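Long-range contacts in esterase (Alcaligenes sp., PDB 1QLW), which probably hydrolyses carboxylic esters, being an esterase built on the alpha/beta-hydrolase fold: residues Leu249-Asp254 / Met286-Leu291; Gly25-Ser30 / His42-Val47; Thr14-Gly19 / Tyr54-Arg59; Lys196-Val201 / Asn219-Thr224. One frame throughout, in Å; residues are numbered along the deposited sequence.

Contact 1. Residues Leu249-Asp254 / Met286-Leu291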
loop_
_atom_site.group_PDB
_atom_site.type_symbol
_atom_site.label_atom_id
_atom_site.label_comp_id
_atom_site.label_asym_id
_atom_site.label_seq_id
_atom_site.Cartn_x
_atom_site.Cartn_y
_atom_site.Cartn_z
ATOM N N LEU A 249 -6.429 26.488 2.471
ATOM C CA LEU A 249 -7.838 26.163 2.476
ATOM C C LEU A 249 -8.090 25.069 3.507
ATOM O O LEU A 249 -7.420 24.034 3.437
ATOM C CB LEU A 249 -8.291 25.667 1.098
ATOM C CG LEU A 249 -9.757 25.254 0.998
ATOM C CD1 LEU A 249 -10.694 26.441 1.173
ATOM C CD2 LEU A 249 -10.032 24.581 -0.343
ATOM N N VAL A 250 -9.004 25.298 4.434
ATOM C CA VAL A 250 -9.397 24.286 5.416
ATOM C C VAL A 250 -10.861 23.981 5.130
ATOM O O VAL A 250 -11.667 24.903 5.027
ATOM C CB VAL A 250 -9.164 24.759 6.858
ATOM C CG1 VAL A 250 -9.735 23.767 7.852
ATOM C CG2 VAL A 250 -7.678 25.021 7.094
ATOM N N VAL A 251 -11.226 22.703 5.010
ATOM C CA VAL A 251 -12.570 22.311 4.611
ATOM C C VAL A 251 -13.239 21.497 5.713
ATOM O O VAL A 251 -12.660 20.529 6.214
ATOM C CB VAL A 251 -12.544 21.461 3.319
ATOM C CG1 VAL A 251 -13.970 21.209 2.836
ATOM C CG2 VAL A 251 -11.724 22.127 2.229
ATOM N N PHE A 252 -14.466 21.877 6.068
ATOM C CA PHE A 252 -15.268 21.148 7.037
ATOM C C PHE A 252 -16.630 20.783 6.454
ATOM O O PHE A 252 -17.225 21.550 5.693
ATOM C CB PHE A 252 -15.483 21.901 8.359
ATOM C CG PHE A 252 -14.315 21.767 9.306
ATOM C CD1 PHE A 252 -13.188 22.558 9.224
ATOM C CD2 PHE A 252 -14.375 20.837 10.340
ATOM C CE1 PHE A 252 -12.134 22.407 10.115
ATOM C CE2 PHE A 252 -13.321 20.669 11.219
ATOM C CZ PHE A 252 -12.193 21.461 11.120
ATOM N N GLY A 253 -17.106 19.607 6.841
ATOM C CA GLY A 253 -18.386 19.091 6.452
ATOM C C GLY A 253 -19.533 19.452 7.369
ATOM O O GLY A 253 -19.611 20.558 7.916
ATOM N N ASP A 254 -20.455 18.508 7.523
ATOM C CA ASP A 254 -21.686 18.730 8.266
ATOM C C ASP A 254 -21.816 17.887 9.503
ATOM O O ASP A 254 -20.950 17.058 9.823
ATOM C CB ASP A 254 -22.868 18.546 7.308
ATOM C CG ASP A 254 -24.118 19.331 7.629
ATOM O OD1 ASP A 254 -24.199 20.034 8.656
ATOM O OD2 ASP A 254 -25.053 19.236 6.797
ATOM N N MET A 286 -13.652 26.777 4.451
ATOM C CA MET A 286 -14.815 26.393 3.689
ATOM C C MET A 286 -15.674 25.431 4.499
ATOM O O MET A 286 -15.279 24.278 4.689
ATOM C CB MET A 286 -14.327 25.753 2.390
ATOM C CG MET A 286 -15.419 25.212 1.501
ATOM S SD MET A 286 -14.775 24.421 0.022
ATOM C CE MET A 286 -14.184 25.821 -0.899
ATOM N N SER A 287 -16.797 25.925 4.988
ATOM C CA SER A 287 -17.772 25.107 5.689
ATOM C C SER A 287 -18.827 24.754 4.643
ATOM O O SER A 287 -19.570 25.615 4.159
ATOM C CB SER A 287 -18.330 25.856 6.886
ATOM O OG SER A 287 -19.401 25.200 7.474
ATOM N N LEU A 288 -18.917 23.481 4.276
ATOM C CA LEU A 288 -19.805 23.080 3.189
ATOM C C LEU A 288 -21.233 23.507 3.401
ATOM O O LEU A 288 -21.841 23.970 2.422
ATOM C CB LEU A 288 -19.593 21.597 2.893
ATOM C CG LEU A 288 -18.198 21.264 2.330
ATOM C CD1 LEU A 288 -18.011 19.761 2.302
ATOM C CD2 LEU A 288 -18.004 21.856 0.951
ATOM N N PRO A 289 -21.838 23.360 4.571
ATOM C CA PRO A 289 -23.233 23.770 4.738
ATOM C C PRO A 289 -23.498 25.220 4.404
ATOM O O PRO A 289 -24.576 25.549 3.878
ATOM C CB PRO A 289 -23.517 23.491 6.215
ATOM C CG PRO A 289 -22.621 22.317 6.505
ATOM C CD PRO A 289 -21.340 22.697 5.788
ATOM N N ALA A 290 -22.543 26.115 4.628
ATOM C CA ALA A 290 -22.705 27.524 4.291
ATOM C C ALA A 290 -22.750 27.758 2.785
ATOM O O ALA A 290 -23.308 28.773 2.336
ATOM C CB ALA A 290 -21.573 28.330 4.908
ATOM N N LEU A 291 -22.264 26.804 2.002
ATOM C CA LEU A 291 -22.323 26.876 0.553
ATOM C C LEU A 291 -23.547 26.142 0.023
ATOM O O LEU A 291 -23.706 25.972 -1.196
ATOM C CB LEU A 291 -21.055 26.281 -0.076
ATOM C CG LEU A 291 -19.757 26.995 0.303
ATOM C CD1 LEU A 291 -18.576 26.281 -0.332
ATOM C CD2 LEU A 291 -19.748 28.461 -0.107
HETATM O O HOH W 1 -18.660 23.036 8.829
#
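M286 lies against L249 and V251, where strand 248-252 pairs in parallel with strand 283-287. The side chain of M286 starts at CB, which sits 3.9 Å from L249 CD1. CG is anti to the backbone N (chi1 176°) and carries the chain down the face of the sheet. SD then comes to 4.3 Å from V251 CG1. The chain bends at the last torsion (chi3 -71°), and this returns CE to within 4.1 Å of L249 CD1. L249 is therefore met by both ends of the methionine.

Three backbone bonds hold the two strands. M286 N gives to V250 O, and F252 N gives to M286 O. The third reaches past the end of strand 283-287: L288 N donates to F252 O over 2.9 Å, almost straight at 176°. L288 also turns its own side chain to this oxygen, with CG 3.5 Å from F252 O. Beyond the strands, P289 CG packs 3.5 Å from D254 OD1, while D254 OD2 is bonded to G295 N. One water joins G253 O to S287 OG.

The contact closes a beta-alpha-beta unit of the central sheet, in which helix 263-278 is the connection. That helix covers the face carrying F252, through L266 and C269. Helix 306-319 covers the face carrying V251 and M286, with L312 on M286 and W316 on L249. On its other edge strand 248-252 pairs with strand 223-229.

Contact 2. Residues Gly25-Ser30 / His42-Val47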
loop_
_atom_site.group_PDB
_atom_site.type_symbol
_atom_site.label_atom_id
_atom_site.label_comp_id
_atom_site.label_asym_id
_atom_site.label_seq_id
_atom_site.Cartn_x
_atom_site.Cartn_y
_atom_site.Cartn_z
ATOM N N GLY A 25 13.785 7.867 5.146
ATOM C CA GLY A 25 14.171 6.656 5.873
ATOM C C GLY A 25 15.486 6.878 6.623
ATOM O O GLY A 25 16.280 7.769 6.343
ATOM N N ARG A 26 15.653 6.037 7.638
ATOM C CA ARG A 26 16.861 5.981 8.448
ATOM C C ARG A 26 17.207 4.507 8.640
ATOM O O ARG A 26 16.319 3.651 8.686
ATOM C CB ARG A 26 16.637 6.669 9.802
ATOM C CG ARG A 26 15.654 6.058 10.763
ATOM C CD ARG A 26 15.413 6.902 12.026
ATOM N NE ARG A 26 14.386 6.267 12.857
ATOM C CZ ARG A 26 14.562 5.449 13.873
ATOM N NH1 ARG A 26 15.806 5.193 14.266
ATOM N NH2 ARG A 26 13.539 4.854 14.467
ATOM N N ASP A 27 18.505 4.216 8.753
ATOM C CA ASP A 27 18.951 2.848 8.976
ATOM C C ASP A 27 19.080 2.592 10.471
ATOM O O ASP A 27 19.590 3.417 11.236
ATOM C CB ASP A 27 20.245 2.570 8.199
ATOM C CG ASP A 27 19.939 2.361 6.709
ATOM O OD1 ASP A 27 18.763 2.467 6.294
ATOM O OD2 ASP A 27 20.888 2.099 5.941
ATOM N N VAL A 28 18.574 1.456 10.908
ATOM C CA VAL A 28 18.552 1.010 12.286
ATOM C C VAL A 28 19.257 -0.342 12.365
ATOM O O VAL A 28 18.914 -1.254 11.613
ATOM C CB VAL A 28 17.093 0.830 12.795
ATOM C CG1 VAL A 28 17.028 0.125 14.145
ATOM C CG2 VAL A 28 16.388 2.177 12.904
ATOM N N THR A 29 20.195 -0.468 13.293
ATOM C CA THR A 29 20.823 -1.761 13.550
ATOM C C THR A 29 20.055 -2.427 14.683
ATOM O O THR A 29 19.921 -1.836 15.767
ATOM C CB THR A 29 22.300 -1.600 13.957
ATOM O OG1 THR A 29 22.973 -0.909 12.901
ATOM C CG2 THR A 29 22.973 -2.934 14.222
ATOM N N SER A 30 19.538 -3.604 14.442
ATOM C CA SER A 30 18.707 -4.300 15.405
ATOM C C SER A 30 19.298 -5.655 15.748
ATOM O O SER A 30 20.005 -6.270 14.947
ATOM C CB SER A 30 17.338 -4.557 14.754
ATOM O OG SER A 30 16.530 -5.325 15.628
ATOM N N HIS A 42 20.215 -10.335 13.859
ATOM C CA HIS A 42 21.033 -9.125 13.882
ATOM C C HIS A 42 21.119 -8.598 12.452
ATOM O O HIS A 42 21.527 -9.368 11.568
ATOM C CB HIS A 42 22.467 -9.412 14.402
ATOM C CG HIS A 42 23.388 -8.250 14.169
ATOM N ND1 HIS A 42 23.517 -7.182 15.026
ATOM C CD2 HIS A 42 24.211 -7.990 13.118
ATOM C CE1 HIS A 42 24.388 -6.313 14.531
ATOM N NE2 HIS A 42 24.818 -6.790 13.376
ATOM N N GLY A 43 20.814 -7.336 12.212
ATOM C CA GLY A 43 20.919 -6.790 10.877
ATOM C C GLY A 43 20.470 -5.339 10.873
ATOM O O GLY A 43 20.093 -4.800 11.909
ATOM N N THR A 44 20.547 -4.745 9.706
ATOM C CA THR A 44 20.192 -3.348 9.524
ATOM C C THR A 44 18.935 -3.250 8.680
ATOM O O THR A 44 18.845 -3.869 7.617
ATOM C CB THR A 44 21.329 -2.635 8.769
ATOM O OG1 THR A 44 22.568 -2.898 9.414
ATOM C CG2 THR A 44 21.105 -1.135 8.711
ATOM N N VAL A 45 17.975 -2.454 9.139
ATOM C CA VAL A 45 16.747 -2.217 8.388
ATOM C C VAL A 45 16.594 -0.715 8.150
ATOM O O VAL A 45 17.040 0.094 8.954
ATOM C CB VAL A 45 15.474 -2.802 9.028
ATOM C CG1 VAL A 45 15.517 -4.331 8.980
ATOM C CG2 VAL A 45 15.290 -2.284 10.450
ATOM N N THR A 46 15.835 -0.381 7.111
ATOM C CA THR A 46 15.453 1.016 6.852
ATOM C C THR A 46 14.031 1.210 7.341
ATOM O O THR A 46 13.131 0.445 6.970
ATOM C CB THR A 46 15.542 1.309 5.350
ATOM O OG1 THR A 46 16.867 0.997 4.894
ATOM C CG2 THR A 46 15.234 2.768 5.053
ATOM N N VAL A 47 13.819 2.256 8.137
ATOM C CA VAL A 47 12.495 2.576 8.679
ATOM C C VAL A 47 12.238 4.076 8.527
ATOM O O VAL A 47 13.158 4.848 8.265
ATOM C CB VAL A 47 12.301 2.144 10.136
ATOM C CG1 VAL A 47 12.467 0.643 10.317
ATOM C CG2 VAL A 47 13.280 2.904 11.002
HETATM O O HOH W 2 24.449 -1.053 10.025
#
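V28 and V47 meet in an antiparallel beta hairpin, whose strands 26-30 and 43-57 are joined by a long loop. Their face is the tighter one: V28 CG2 touches V47 CG2 at 3.7 Å, and V45 packs on the same face. D113 lies against V28 and V47 there. Six regular backbone bonds tie the strands, in reciprocal pairs between R26 and V47, V28 and V45, and S30 and G43.

The face of D27, T29, T44 and T46 is more polar. It is looser at T29 OG1 and T44 OG1, which stand 4.0 Å apart and are linked by a water. T29 CG2 rests obliquely against H42 CE1. T46 OG1 donates to D27 OD1 over 2.8 Å, on the syn side but 32° out of the carboxylate plane. Part of this face meets the second subunit: T44 OG1 bonds E139 and T46 OG1 bonds H138, both of that chain.

At the exposed end, R26 forms a salt bridge to D48 through NE. Its CG lies between the backbone N and the carbonyl carbon (chi1 66°), and the extended chain crosses V47. V47 CG2 therefore sits over one face of the guanidinium group, offset toward its rim and 4.0 Å from R26 CZ.

Contact 3. Residues Thr14-Gly19 / Tyr54-Arg59. With SO4 (sulfate ion), chain C.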
loop_
_atom_site.group_PDB
_atom_site.type_symbol
_atom_site.label_atom_id
_atom_site.label_comp_id
_atom_site.label_asym_id
_atom_site.label_seq_id
_atom_site.Cartn_x
_atom_site.Cartn_y
_atom_site.Cartn_z
ATOM N N THR A 14 -5.755 8.834 -20.063
ATOM C CA THR A 14 -4.429 8.723 -20.634
ATOM C C THR A 14 -3.431 9.360 -19.688
ATOM O O THR A 14 -3.610 10.494 -19.234
ATOM C CB THR A 14 -4.330 9.336 -22.035
ATOM O OG1 THR A 14 -5.211 8.620 -22.902
ATOM C CG2 THR A 14 -2.923 9.226 -22.599
ATOM N N LEU A 15 -2.385 8.604 -19.394
ATOM C CA LEU A 15 -1.336 9.134 -18.559
ATOM C C LEU A 15 -0.024 9.248 -19.312
ATOM O O LEU A 15 0.389 8.377 -20.083
ATOM C CB LEU A 15 -1.125 8.242 -17.343
ATOM C CG LEU A 15 -2.300 8.091 -16.378
ATOM C CD1 LEU A 15 -1.906 7.205 -15.209
ATOM C CD2 LEU A 15 -2.773 9.434 -15.852
ATOM N N SER A 16 0.632 10.371 -19.055
ATOM C CA SER A 16 1.960 10.603 -19.605
ATOM C C SER A 16 2.923 9.682 -18.860
ATOM O O SER A 16 3.867 9.191 -19.479
ATOM C CB SER A 16 2.340 12.056 -19.374
ATOM O OG SER A 16 3.690 12.274 -19.705
ATOM N N GLY A 17 2.708 9.428 -17.575
ATOM C CA GLY A 17 3.584 8.527 -16.840
ATOM C C GLY A 17 2.946 8.136 -15.515
ATOM O O GLY A 17 1.954 8.706 -15.083
ATOM N N GLN A 18 3.577 7.148 -14.895
ATOM C CA GLN A 18 3.147 6.652 -13.604
ATOM C C GLN A 18 4.341 5.939 -12.973
ATOM O O GLN A 18 5.251 5.491 -13.675
ATOM C CB GLN A 18 1.957 5.704 -13.636
ATOM C CG GLN A 18 2.139 4.281 -14.096
ATOM C CD GLN A 18 0.935 3.370 -14.052
ATOM O OE1 GLN A 18 1.044 2.127 -14.116
ATOM N NE2 GLN A 18 -0.239 3.974 -13.933
ATOM N N GLY A 19 4.295 5.805 -11.662
ATOM C CA GLY A 19 5.375 5.095 -11.000
ATOM C C GLY A 19 5.234 5.199 -9.490
ATOM O O GLY A 19 4.263 5.743 -8.949
ATOM N N TYR A 54 2.794 7.900 -7.941
ATOM C CA TYR A 54 2.502 9.075 -8.756
ATOM C C TYR A 54 1.845 8.659 -10.073
ATOM O O TYR A 54 2.123 7.611 -10.669
ATOM C CB TYR A 54 3.767 9.911 -9.009
ATOM C CG TYR A 54 4.820 9.315 -9.908
ATOM C CD1 TYR A 54 4.778 9.516 -11.286
ATOM C CD2 TYR A 54 5.877 8.561 -9.401
ATOM C CE1 TYR A 54 5.741 8.980 -12.120
ATOM C CE2 TYR A 54 6.841 8.032 -10.246
ATOM C CZ TYR A 54 6.771 8.224 -11.604
ATOM O OH TYR A 54 7.728 7.660 -12.416
ATOM N N GLN A 55 0.958 9.545 -10.532
ATOM C CA GLN A 55 0.323 9.428 -11.840
ATOM C C GLN A 55 0.336 10.826 -12.451
ATOM O O GLN A 55 -0.012 11.799 -11.779
ATOM C CB GLN A 55 -1.064 8.819 -11.734
ATOM C CG GLN A 55 -0.981 7.341 -11.374
ATOM C CD GLN A 55 -2.216 6.513 -11.475
ATOM O OE1 GLN A 55 -2.359 5.618 -12.318
ATOM N NE2 GLN A 55 -3.131 6.807 -10.576
ATOM N N ILE A 56 0.720 10.904 -13.722
ATOM C CA ILE A 56 0.935 12.184 -14.396
ATOM C C ILE A 56 0.070 12.212 -15.652
ATOM O O ILE A 56 0.286 11.405 -16.562
ATOM C CB ILE A 56 2.418 12.318 -14.813
ATOM C CG1 ILE A 56 3.349 12.169 -13.617
ATOM C CG2 ILE A 56 2.640 13.633 -15.551
ATOM C CD1 ILE A 56 4.797 12.433 -13.726
ATOM N N PRO A 57 -0.915 13.094 -15.702
ATOM C CA PRO A 57 -1.760 13.213 -16.885
ATOM C C PRO A 57 -0.966 13.863 -18.004
ATOM O O PRO A 57 0.106 14.444 -17.778
ATOM C CB PRO A 57 -2.938 14.065 -16.409
ATOM C CG PRO A 57 -2.332 14.950 -15.376
ATOM C CD PRO A 57 -1.279 14.104 -14.686
ATOM N N GLN A 58 -1.525 13.842 -19.214
ATOM C CA GLN A 58 -0.895 14.568 -20.306
ATOM C C GLN A 58 -0.969 16.062 -20.040
ATOM O O GLN A 58 -1.954 16.562 -19.507
ATOM C CB GLN A 58 -1.628 14.246 -21.616
ATOM C CG GLN A 58 -1.565 12.758 -21.932
ATOM C CD GLN A 58 -1.989 12.494 -23.362
ATOM O OE1 GLN A 58 -3.139 12.722 -23.709
ATOM N NE2 GLN A 58 -1.045 12.018 -24.151
ATOM N N ARG A 59 0.074 16.807 -20.401
ATOM C CA ARG A 59 0.096 18.259 -20.268
ATOM C C ARG A 59 -0.311 18.672 -18.866
ATOM O O ARG A 59 -1.158 19.544 -18.660
ATOM C CB ARG A 59 -0.850 18.901 -21.304
ATOM C CG ARG A 59 -0.478 18.407 -22.712
ATOM C CD ARG A 59 -1.146 19.278 -23.717
ATOM N NE ARG A 59 -2.522 19.261 -23.589
ATOM C CZ ARG A 59 -3.012 18.296 -24.139
ATOM N NH1 ARG A 59 -3.046 16.993 -24.175
ATOM N NH2 ARG A 59 -3.826 19.416 -24.558
HETATM S S SO4 C . 3.335 15.446 -21.644
HETATM O O1 SO4 C . 2.006 14.751 -21.855
HETATM O O2 SO4 C . 2.890 16.891 -21.484
HETATM O O3 SO4 C . 4.263 15.307 -22.775
HETATM O O4 SO4 C . 3.867 15.001 -20.321
HETATM O O HOH W 3 -4.354 13.051 -19.397
#
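A classic beta bulge interrupts the antiparallel pairing of strands 13-23 and 43-57: S16 and G17 both face I56. I56 O accepts from both of them. The bond from S16 N is short at 2.7 Å but bent (132°). The bond from G17 N is longer, 3.3 Å, and uses a lone pair in the carbonyl plane. The chain turns a corner at S16. Beyond the bulge, I56 N gives to G17 O, and G19 and Y54 exchange two regular bonds.

The Y54 ring folds back over the neighbouring strand. CG lies between the backbone N and the carbonyl carbon (chi1 69°), and this lays one ring face on G19. G19 N stands over the ring centre, and G19 CA makes a CH-pi contact, 3.7 Å from the centroid of the Y54 ring. On the opposite face of the sheet from Y54 and I56, Q18 and Q55 lie side by side, their amide planes 46° apart. L15 CD1 approaches Q55 OE1 to 3.3 Å. T14 CG2 packs on the amide of Q58.

Beside the bulge a sulfate ion, probably from the crystallisation liquor, accepts from S16 OG over 2.8 Å. R59 N also donates to it.

T14 and L15 pair with a strand of the second subunit, so the sheet continues into it. Q18 NE2 bonds Q55 OE1 of the second subunit, and Q55 OE1 accepts from Q18 NE2 of that subunit. These two amides are thus satisfied across the dimer interface.

Contact 4. Residues Lys196-Val201 / Asn219-Thr224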
loop_
_atom_site.group_PDB
_atom_site.type_symbol
_atom_site.label_atom_id
_atom_site.label_comp_id
_atom_site.label_asym_id
_atom_site.label_seq_id
_atom_site.Cartn_x
_atom_site.Cartn_y
_atom_site.Cartn_z
ATOM N N LYS A 196 11.794 18.047 -4.078
ATOM C CA LYS A 196 12.035 17.228 -5.257
ATOM C C LYS A 196 11.137 17.676 -6.405
ATOM O O LYS A 196 11.582 17.778 -7.549
ATOM C CB LYS A 196 11.772 15.747 -4.964
ATOM C CG LYS A 196 11.761 14.809 -6.152
ATOM C CD LYS A 196 11.397 13.381 -5.777
ATOM C CE LYS A 196 11.336 12.415 -6.938
ATOM N NZ LYS A 196 12.614 12.300 -7.682
ATOM N N LEU A 197 9.863 17.897 -6.105
ATOM C CA LEU A 197 8.899 18.285 -7.129
ATOM C C LEU A 197 9.032 19.748 -7.532
ATOM O O LEU A 197 8.575 20.110 -8.614
ATOM C CB LEU A 197 7.475 18.020 -6.634
ATOM C CG LEU A 197 7.142 16.549 -6.358
ATOM C CD1 LEU A 197 5.706 16.411 -5.900
ATOM C CD2 LEU A 197 7.432 15.666 -7.566
ATOM N N ASP A 198 9.602 20.577 -6.670
ATOM C CA ASP A 198 9.742 21.998 -6.913
ATOM C C ASP A 198 8.373 22.645 -7.055
ATOM O O ASP A 198 8.132 23.459 -7.940
ATOM C CB ASP A 198 10.657 22.293 -8.098
ATOM C CG ASP A 198 11.085 23.752 -8.159
ATOM O OD1 ASP A 198 11.239 24.368 -7.084
ATOM O OD2 ASP A 198 11.229 24.256 -9.289
ATOM N N GLY A 199 7.479 22.345 -6.104
ATOM C CA GLY A 199 6.187 23.000 -6.055
ATOM C C GLY A 199 5.040 22.017 -6.106
ATOM O O GLY A 199 4.737 21.455 -7.161
ATOM N N THR A 200 4.388 21.804 -4.978
ATOM C CA THR A 200 3.238 20.924 -4.900
ATOM C C THR A 200 2.217 21.520 -3.945
ATOM O O THR A 200 2.548 22.260 -3.010
ATOM C CB THR A 200 3.650 19.502 -4.424
ATOM O OG1 THR A 200 2.523 18.618 -4.406
ATOM C CG2 THR A 200 4.280 19.492 -3.041
ATOM N N VAL A 201 0.969 21.188 -4.190
ATOM C CA VAL A 201 -0.122 21.515 -3.297
ATOM C C VAL A 201 -0.241 20.323 -2.338
ATOM O O VAL A 201 -0.484 19.201 -2.797
ATOM C CB VAL A 201 -1.444 21.697 -4.033
ATOM C CG1 VAL A 201 -2.609 21.899 -3.079
ATOM C CG2 VAL A 201 -1.331 22.847 -5.033
ATOM N N ASN A 219 10.486 23.978 6.609
ATOM C CA ASN A 219 11.092 24.485 5.377
ATOM C C ASN A 219 9.978 24.784 4.389
ATOM O O ASN A 219 9.259 23.866 3.990
ATOM C CB ASN A 219 12.041 23.418 4.831
ATOM C CG ASN A 219 12.863 23.911 3.672
ATOM O OD1 ASN A 219 12.525 24.943 3.077
ATOM N ND2 ASN A 219 13.968 23.247 3.348
ATOM N N PRO A 220 9.764 26.041 4.001
ATOM C CA PRO A 220 8.676 26.368 3.100
ATOM C C PRO A 220 8.946 25.997 1.649
ATOM O O PRO A 220 8.032 26.103 0.814
ATOM C CB PRO A 220 8.538 27.881 3.257
ATOM C CG PRO A 220 9.918 28.321 3.599
ATOM C CD PRO A 220 10.505 27.233 4.475
ATOM N N LYS A 221 10.160 25.608 1.299
ATOM C CA LYS A 221 10.526 25.372 -0.085
ATOM C C LYS A 221 9.663 24.308 -0.747
ATOM O O LYS A 221 9.491 23.205 -0.256
ATOM C CB LYS A 221 11.998 24.983 -0.199
ATOM C CG LYS A 221 12.501 24.809 -1.625
ATOM C CD LYS A 221 14.015 24.670 -1.662
ATOM C CE LYS A 221 14.508 24.608 -3.099
ATOM N NZ LYS A 221 13.782 25.579 -3.964
ATOM N N GLY A 222 9.119 24.672 -1.894
ATOM C CA GLY A 222 8.326 23.759 -2.707
ATOM C C GLY A 222 6.878 23.600 -2.289
ATOM O O GLY A 222 6.159 22.799 -2.910
ATOM N N ILE A 223 6.426 24.326 -1.262
ATOM C CA ILE A 223 5.045 24.196 -0.811
ATOM C C ILE A 223 4.223 25.308 -1.429
ATOM O O ILE A 223 4.316 26.476 -1.027
ATOM C CB ILE A 223 4.931 24.207 0.718
ATOM C CG1 ILE A 223 5.833 23.104 1.269
ATOM C CG2 ILE A 223 3.479 24.043 1.154
ATOM C CD1 ILE A 223 5.882 23.011 2.764
ATOM N N THR A 224 3.406 24.983 -2.410
ATOM C CA THR A 224 2.697 25.993 -3.190
ATOM C C THR A 224 1.431 26.452 -2.503
ATOM O O THR A 224 1.105 27.640 -2.542
ATOM C CB THR A 224 2.379 25.377 -4.574
ATOM O OG1 THR A 224 3.585 24.863 -5.149
ATOM C CG2 THR A 224 1.725 26.387 -5.489
HETATM O O HOH W 4 12.864 22.733 -4.997
#
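Positive phi angles shape both segments where G199 meets G222: 123° at G199 and 82° at G222. The two backbones come close there, and G199 CA lies 3.2 Å from G222 O in a CA-H...O contact. A third torsion matters at T224. Its OG1 is turned back beside its own backbone N (chi1 -53°), and the hydroxyl reaches 3.3 Å from G199 CA. T224 OG1 is also near T200 N, but the angle is too poor for a hydrogen bond.

That N-H is used by G222 O instead, over 2.9 Å. T200 O in turn accepts from T224 N at the same length of 2.9 Å. These two bonds start the parallel pairing of T200 with I223.

G222 is the third residue of a type II turn that runs from P220 to I223, closed by I223 N giving to P220 O. Overlapping its start, N219 OD1 accepts from K221 N over 3.0 Å, an Asx turn. At the solvent side D198 OD1 and K221 NZ are 4.2 Å apart, too far for a salt bridge. A water bonds D198 OD1 and reaches K221 NZ weakly.

The contact joins the start of strands 200-205 and 223-229, which helix 211-218 connects in a beta-alpha-beta crossover. I223 packs on that helix. T200 packs on helix 185-197, and its hydroxyl bonds P64 O, just before neighbouring strand 65-68, and T66 OG1 within it.

All four contacts reach one mixed sheet. Contacts 1 and 4 join parallel strands through beta-alpha-beta units, and strands 223-229 and 248-252 are neighbours. Contact 1 is buried and largely apolar, between helices. Contact 4 is partly buried: glycines G199 and G222 let its two segments come close, and a charged pair lies at its solvent side. Contacts 2 and 3 share strand 43-57, and contact 2 is nested in the loop that contact 3 closes. Their centres are about 33 Å apart, yet both are antiparallel, partly buried and at the dimer interface, where hydroxyls or amides face the partner. Contacts 1 and 2 lie on opposite sides of the chain's centre.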